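Local coordinates for ribosomal protein S2-related protein (Deinococcus radiodurans, PDB 2JH3) that probably catalyses metal insertion into sirohydrochlorin or a related tetrapyrrole, and binds a [4Fe-4S] cluster, at residues L403-V406 with Q407-T410; M393-A396 with R397-T400; E81-L84 with P85-G89. One frame throughout, in Å; residues are numbered along the deposited sequence.

In the fold
Contact 2, at the end of helix 392-398, joins the other two. On one side Gln407 NE2 of contact 1 lies 3.0 Å from Ala396 O, a probable hydrogen bond that ties the 403-410 turn to the helix. On the other, Arg398 NE meets Glu87 OE2 of contact 3 in a 2.6 Å salt bridge, and Thr400 OG1 lies 3.0 Å from Arg86 NH1, so the cluster domain is fastened to the first CbiX region. Contacts 1 and 3 do not touch; their centres are about 19 Å apart. The [4Fe-4S] cluster is about 9 Å from the side chain of Thr395, and about 12 Å from those of Val406 and Glu87.

Contact 1. Residues L403-V406 with Q407-T410; sequences LARV and QRAT
A turn about CB-CG (chi2 74°) bends the Arg405 chain across that of Arg408, where chi1 (-50°) sets CG anti to the carbonyl carbon and a bend at chi2 brings CD to the Arg405 guanidinium. The two belong to a 3-10 segment, where residues three apart are stacked one turn on. Arg408 CG lies over one face of that guanidinium, 3.5 Å above its plane and offset toward the rim, while Arg408 CD comes to 3.4 Å from Arg405 NH1. The two guanidinium planes are 41° apart; methylenes, not charged nitrogens, make the contact, and solvent at this exposed site probably screens the like charges.

The backbone repeats the i to i+3 pattern: Gln407 N to Ala404 O (2.9 Å), Arg408 N to Arg405 O (3.1 Å) and Ala409 N to Val406 O (3.2 Å). Small Ala404 leaves room for the Gln407 amide, whose NE2 passes its CB and bonds to Ala396 O. Val406 packs on Trp392 and Ala396, and Ala409, equally compact, fits against Val461 and Val465 of helix 455-467. Ala404 O also accepts a hydrogen bond from a water at 3.2 Å, and the same water weakly accepts one from Arg408 NE at 3.3 Å.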
loop_
_atom_site.group_PDB
_atom_site.type_symbol
_atom_site.label_atom_id
_atom_site.label_comp_id
_atom_site.label_asym_id
_atom_site.label_seq_id
_atom_site.Cartn_x
_atom_site.Cartn_y
_atom_site.Cartn_z
ATOM N N LEU A 403 -12.841 -5.258 20.650
ATOM C CA LEU A 403 -11.464 -4.732 20.635
ATOM C C LEU A 403 -10.607 -5.047 21.865
ATOM O O LEU A 403 -9.376 -4.978 21.791
ATOM C CB LEU A 403 -11.469 -3.205 20.458
ATOM C CG LEU A 403 -10.290 -2.582 19.734
ATOM C CD1 LEU A 403 -9.898 -3.248 18.409
ATOM C CD2 LEU A 403 -10.636 -1.103 19.474
ATOM N N ALA A 404 -11.214 -5.330 23.015
ATOM C CA ALA A 404 -10.400 -5.614 24.219
ATOM C C ALA A 404 -9.496 -6.827 24.042
ATOM O O ALA A 404 -8.558 -7.050 24.768
ATOM C CB ALA A 404 -11.278 -5.875 25.358
ATOM N N ARG A 405 -9.898 -7.676 23.136
ATOM C CA ARG A 405 -9.119 -8.811 22.705
ATOM C C ARG A 405 -7.668 -8.439 22.331
ATOM O O ARG A 405 -6.787 -9.294 22.414
ATOM C CB ARG A 405 -9.842 -9.418 21.506
ATOM C CG ARG A 405 -9.797 -10.848 21.387
ATOM C CD ARG A 405 -10.697 -11.579 22.386
ATOM N NE ARG A 405 -10.076 -12.885 22.603
ATOM C CZ ARG A 405 -9.726 -13.409 23.777
ATOM N NH1 ARG A 405 -9.994 -12.814 24.971
ATOM N NH2 ARG A 405 -9.110 -14.580 23.739
ATOM N N VAL A 406 -7.394 -7.167 21.959
ATOM C CA VAL A 406 -5.980 -6.750 21.744
ATOM C C VAL A 406 -5.096 -6.979 22.964
ATOM O O VAL A 406 -3.886 -7.135 22.841
ATOM C CB VAL A 406 -5.837 -5.237 21.265
ATOM C CG1 VAL A 406 -6.485 -5.061 19.914
ATOM C CG2 VAL A 406 -6.375 -4.274 22.245
ATOM N N GLN A 407 -5.725 -6.992 24.144
ATOM C CA GLN A 407 -5.065 -7.262 25.413
ATOM C C GLN A 407 -4.372 -8.656 25.540
ATOM O O GLN A 407 -3.584 -8.872 26.450
ATOM C CB GLN A 407 -6.050 -7.081 26.567
ATOM C CG GLN A 407 -6.419 -5.632 26.867
ATOM C CD GLN A 407 -7.774 -5.447 27.604
ATOM O OE1 GLN A 407 -8.185 -6.307 28.391
ATOM N NE2 GLN A 407 -8.447 -4.317 27.362
ATOM N N ARG A 408 -4.666 -9.549 24.630
ATOM C CA ARG A 408 -4.154 -10.895 24.639
ATOM C C ARG A 408 -2.945 -11.043 23.737
ATOM O O ARG A 408 -2.261 -12.051 23.808
ATOM C CB ARG A 408 -5.246 -11.862 24.096
ATOM C CG ARG A 408 -6.608 -11.732 24.724
ATOM C CD ARG A 408 -6.762 -12.404 26.093
ATOM N NE ARG A 408 -6.269 -11.557 27.169
ATOM C CZ ARG A 408 -5.181 -11.824 27.876
ATOM N NH1 ARG A 408 -4.478 -12.952 27.652
ATOM N NH2 ARG A 408 -4.795 -10.969 28.824
ATOM N N ALA A 409 -2.717 -10.069 22.837
ATOM C CA ALA A 409 -1.592 -10.140 21.915
ATOM C C ALA A 409 -0.262 -10.127 22.666
ATOM O O ALA A 409 -0.062 -9.311 23.564
ATOM C CB ALA A 409 -1.653 -8.971 20.902
ATOM N N THR A 410 0.639 -11.033 22.289
ATOM C CA THR A 410 1.985 -11.054 22.873
ATOM C C THR A 410 2.850 -9.956 22.298
ATOM O O THR A 410 2.531 -9.444 21.226
ATOM C CB THR A 410 2.708 -12.351 22.560
ATOM O OG1 THR A 410 2.627 -12.609 21.151
ATOM C CG2 THR A 410 2.048 -13.483 23.324
HETATM O O HOH W 1 -8.948 -9.793 26.375
#

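Contact 2. Residues M393-A396 with R397-T400; sequences MSTA and RRQT
The last turns of helix 392-398, in the iron-sulfur cluster domain, form this contact, and its principal side chain is Arg398. Its guanidinium folds back over Thr395, with NH1 3.8 Å from Thr395 CA and NH2 4.0 Å from the CG2 methyl. With chi1 at -49°, Thr395 turns CG2 anti to its own N and leaves OG1 to bond to Glu452, which also forms a salt bridge with Arg398 NH1. Arg398 NE pairs with Glu87, so one long, multi-donor side chain serves two carboxylates. An alanine here would be likely to leave Glu87 and Glu452 without this shared positive partner and weaken the tie between the helix and the CbiX region.

Along the backbone the bonds run i to i+4 from Arg397 N to Met393 O (3.0 Å) and from Arg398 N to Ser394 O (3.3 Å), with a weak second one to Thr395 O, then i to i+3 from Gln399 N to Ala396 O (3.2 Å). On the outer side the flexible Met393 chain lays SD 3.9 Å from Arg397 CG, whereas buried Ala396 is small enough to sit against Val406. A water in the plane of the Arg398 guanidinium, at its edge, accepts from NH1 at 3.0 Å and bonds to Ser394 OG at 2.9 Å.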
loop_
_atom_site.group_PDB
_atom_site.type_symbol
_atom_site.label_atom_id
_atom_site.label_comp_id
_atom_site.label_asym_id
_atom_site.label_seq_id
_atom_site.Cartn_x
_atom_site.Cartn_y
_atom_site.Cartn_z
ATOM N N MET A 393 0.693 -1.261 25.922
ATOM C CA MET A 393 -0.226 -1.924 26.874
ATOM C C MET A 393 -1.256 -0.950 27.463
ATOM O O MET A 393 -2.398 -1.282 27.758
ATOM C CB MET A 393 0.567 -2.611 28.003
ATOM C CG MET A 393 0.067 -4.080 28.282
ATOM S SD MET A 393 -1.746 -4.434 28.105
ATOM C CE MET A 393 -1.612 -5.970 27.139
ATOM N N SER A 394 -0.847 0.285 27.644
ATOM C CA SER A 394 -1.761 1.309 28.008
ATOM C C SER A 394 -2.937 1.614 26.986
ATOM O O SER A 394 -4.130 1.697 27.364
ATOM C CB SER A 394 -0.911 2.538 28.341
ATOM O OG SER A 394 -1.791 3.538 28.633
ATOM N N THR A 395 -2.619 1.751 25.691
ATOM C CA THR A 395 -3.655 1.773 24.674
ATOM C C THR A 395 -4.552 0.571 24.749
ATOM O O THR A 395 -5.777 0.727 24.733
ATOM C CB THR A 395 -3.023 1.792 23.264
ATOM O OG1 THR A 395 -2.049 2.796 23.231
ATOM C CG2 THR A 395 -4.045 2.042 22.142
ATOM N N ALA A 396 -3.971 -0.640 24.746
ATOM C CA ALA A 396 -4.740 -1.881 24.691
ATOM C C ALA A 396 -5.732 -1.982 25.874
ATOM O O ALA A 396 -6.879 -2.380 25.687
ATOM C CB ALA A 396 -3.810 -3.083 24.671
ATOM N N ARG A 397 -5.245 -1.616 27.058
ATOM C CA ARG A 397 -6.024 -1.646 28.304
ATOM C C ARG A 397 -7.218 -0.679 28.309
ATOM O O ARG A 397 -8.191 -0.959 29.012
ATOM C CB ARG A 397 -5.147 -1.287 29.483
ATOM C CG ARG A 397 -4.393 -2.415 30.068
ATOM C CD ARG A 397 -3.622 -1.903 31.278
ATOM N NE ARG A 397 -4.359 -1.801 32.544
ATOM C CZ ARG A 397 -4.811 -2.838 33.264
ATOM N NH1 ARG A 397 -4.698 -4.075 32.800
ATOM N NH2 ARG A 397 -5.424 -2.636 34.430
ATOM N N ARG A 398 -7.164 0.454 27.593
ATOM C CA ARG A 398 -8.352 1.321 27.540
ATOM C C ARG A 398 -9.540 0.677 26.814
ATOM O O ARG A 398 -10.707 1.071 27.064
ATOM C CB ARG A 398 -8.109 2.638 26.821
ATOM C CG ARG A 398 -7.168 3.553 27.479
ATOM C CD ARG A 398 -7.275 5.001 26.917
ATOM N NE ARG A 398 -7.194 5.054 25.465
ATOM C CZ ARG A 398 -6.050 5.181 24.784
ATOM N NH1 ARG A 398 -4.909 5.285 25.410
ATOM N NH2 ARG A 398 -6.055 5.180 23.482
ATOM N N GLN A 399 -9.257 -0.266 25.910
ATOM C CA GLN A 399 -10.242 -0.771 24.965
ATOM C C GLN A 399 -11.210 -1.767 25.624
ATOM O O GLN A 399 -10.877 -2.415 26.647
ATOM C CB GLN A 399 -9.565 -1.385 23.715
ATOM C CG GLN A 399 -8.371 -0.581 23.086
ATOM C CD GLN A 399 -8.723 0.818 22.747
ATOM O OE1 GLN A 399 -7.951 1.729 22.999
ATOM N NE2 GLN A 399 -9.927 1.024 22.185
ATOM N N THR A 400 -12.418 -1.822 25.036
ATOM C CA THR A 400 -13.614 -2.562 25.540
ATOM C C THR A 400 -14.334 -3.201 24.310
ATOM O O THR A 400 -14.036 -2.867 23.178
ATOM C CB THR A 400 -14.616 -1.669 26.394
ATOM O OG1 THR A 400 -14.848 -0.383 25.796
ATOM C CG2 THR A 400 -14.112 -1.418 27.750
HETATM O O HOH W 2 -3.999 5.399 28.313
#

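Contact 3. Residues E81-L84 with P85-G89; sequences ETVL and PRELG
Arg86 lays its guanidinium flat across Val83, the two side chains crossing at a slant three residues apart on helix 78-88. Val83 CA stands over the centre of the guanidinium, 4.2 Å from its plane, and the valine methyls spread along it: CG2 is 4.0 Å from NH1 and CG1 is 4.1 Å from NH2. Arg86 runs extended as far as CD and then bends at chi3 (81°), which turns the flat group back over the previous turn. Valine, branched at CB, offers a broad apolar surface here, and its other neighbours include Trp49 and Tyr78. In the plane of the guanidinium, at its edge, Glu87 OE2 forms a weak salt bridge with Arg86 NH2 at 3.4 Å. The same carboxylate oxygen has a second arginine, Arg398, while Arg86 NH1 is bonded to Thr400; one carboxylate thus sits between two arginines at the junction with the cluster domain.

The helix belongs to the first CbiX region, of chelatase-like fold, and it ends in a Schellman motif. Gly89, with phi 83°, is its C-prime residue, at a backbone angle that residues with a CB adopt less readily; Leu90 N turns back to Pro85 O, and Gly89 N weakly to Arg86 O. One turn earlier Pro85 has no N-H to give, and the helix kinks after a wider pi-type turn. The Pro85 ring lies against two carbonyls of the preceding turn, CG 3.5 Å from Glu81 O and CD 3.5 Å from Thr82 O; Thr82 O still accepts the N-H of Arg86. Leu84, with Pro85 beside it, packs on Tyr112 of strand 108-112, which suits their apolar surfaces. Leu84 CB also meets Leu88 CD2 at 4.1 Å, and Leu88 N bonds almost straight to Leu84 O at 2.8 Å (165°).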
loop_
_atom_site.group_PDB
_atom_site.type_symbol
_atom_site.label_atom_id
_atom_site.label_comp_id
_atom_site.label_asym_id
_atom_site.label_seq_id
_atom_site.Cartn_x
_atom_site.Cartn_y
_atom_site.Cartn_z
ATOM N N GLU A 81 -20.576 8.810 26.955
ATOM C CA GLU A 81 -20.365 8.854 28.406
ATOM C C GLU A 81 -19.053 8.162 28.895
ATOM O O GLU A 81 -18.447 8.566 29.906
ATOM C CB GLU A 81 -21.583 8.198 29.125
ATOM C CG GLU A 81 -22.888 9.042 28.889
ATOM C CD GLU A 81 -24.141 8.439 29.558
ATOM O OE1 GLU A 81 -25.235 9.042 29.418
ATOM O OE2 GLU A 81 -24.017 7.342 30.119
ATOM N N THR A 82 -18.664 7.098 28.209
ATOM C CA THR A 82 -17.465 6.345 28.585
ATOM C C THR A 82 -16.311 6.371 27.567
ATOM O O THR A 82 -15.194 6.773 27.927
ATOM C CB THR A 82 -17.901 4.962 29.035
ATOM O OG1 THR A 82 -18.777 5.160 30.174
ATOM C CG2 THR A 82 -16.710 4.053 29.389
ATOM N N VAL A 83 -16.578 6.049 26.317
ATOM C CA VAL A 83 -15.518 5.897 25.317
ATOM C C VAL A 83 -14.884 7.224 24.983
ATOM O O VAL A 83 -13.720 7.307 25.003
ATOM C CB VAL A 83 -16.056 5.231 24.028
ATOM C CG1 VAL A 83 -14.996 5.156 22.868
ATOM C CG2 VAL A 83 -16.618 3.813 24.337
ATOM N N LEU A 84 -15.658 8.253 24.603
ATOM C CA LEU A 84 -15.048 9.522 24.157
ATOM C C LEU A 84 -14.255 10.178 25.272
ATOM O O LEU A 84 -13.091 10.583 25.045
ATOM C CB LEU A 84 -16.065 10.493 23.499
ATOM C CG LEU A 84 -16.994 9.909 22.392
ATOM C CD1 LEU A 84 -17.908 10.940 21.742
ATOM C CD2 LEU A 84 -16.318 9.068 21.328
ATOM N N PRO A 85 -14.822 10.255 26.495
ATOM C CA PRO A 85 -14.100 10.802 27.636
ATOM C C PRO A 85 -12.809 10.049 27.967
ATOM O O PRO A 85 -11.798 10.672 28.197
ATOM C CB PRO A 85 -15.126 10.725 28.777
ATOM C CG PRO A 85 -16.380 10.720 28.128
ATOM C CD PRO A 85 -16.209 9.922 26.881
ATOM N N ARG A 86 -12.825 8.738 27.888
ATOM C CA ARG A 86 -11.626 7.899 28.094
ATOM C C ARG A 86 -10.524 8.162 27.057
ATOM O O ARG A 86 -9.383 8.212 27.391
ATOM C CB ARG A 86 -12.066 6.473 27.943
ATOM C CG ARG A 86 -11.200 5.407 28.350
ATOM C CD ARG A 86 -12.016 4.118 28.041
ATOM N NE ARG A 86 -11.869 3.834 26.630
ATOM C CZ ARG A 86 -12.537 2.972 25.871
ATOM N NH1 ARG A 86 -13.570 2.240 26.309
ATOM N NH2 ARG A 86 -12.109 2.889 24.582
ATOM N N GLU A 87 -10.882 8.287 25.783
ATOM C CA GLU A 87 -9.887 8.523 24.761
ATOM C C GLU A 87 -9.371 9.973 24.806
ATOM O O GLU A 87 -8.161 10.247 24.663
ATOM C CB GLU A 87 -10.484 8.195 23.424
ATOM C CG GLU A 87 -10.845 6.710 23.282
ATOM C CD GLU A 87 -9.578 5.818 23.289
ATOM O OE1 GLU A 87 -8.709 5.994 22.400
ATOM O OE2 GLU A 87 -9.453 4.952 24.160
ATOM N N LEU A 88 -10.282 10.892 25.069
ATOM C CA LEU A 88 -9.892 12.274 25.259
ATOM C C LEU A 88 -9.075 12.475 26.508
ATOM O O LEU A 88 -8.423 13.498 26.627
ATOM C CB LEU A 88 -11.120 13.177 25.331
ATOM C CG LEU A 88 -11.773 13.882 24.157
ATOM C CD1 LEU A 88 -10.960 14.168 22.890
ATOM C CD2 LEU A 88 -13.172 13.356 23.804
ATOM N N GLY A 89 -9.150 11.557 27.473
ATOM C CA GLY A 89 -8.408 11.706 28.735
ATOM C C GLY A 89 -9.087 12.578 29.763
ATOM O O GLY A 89 -8.419 13.269 30.547
#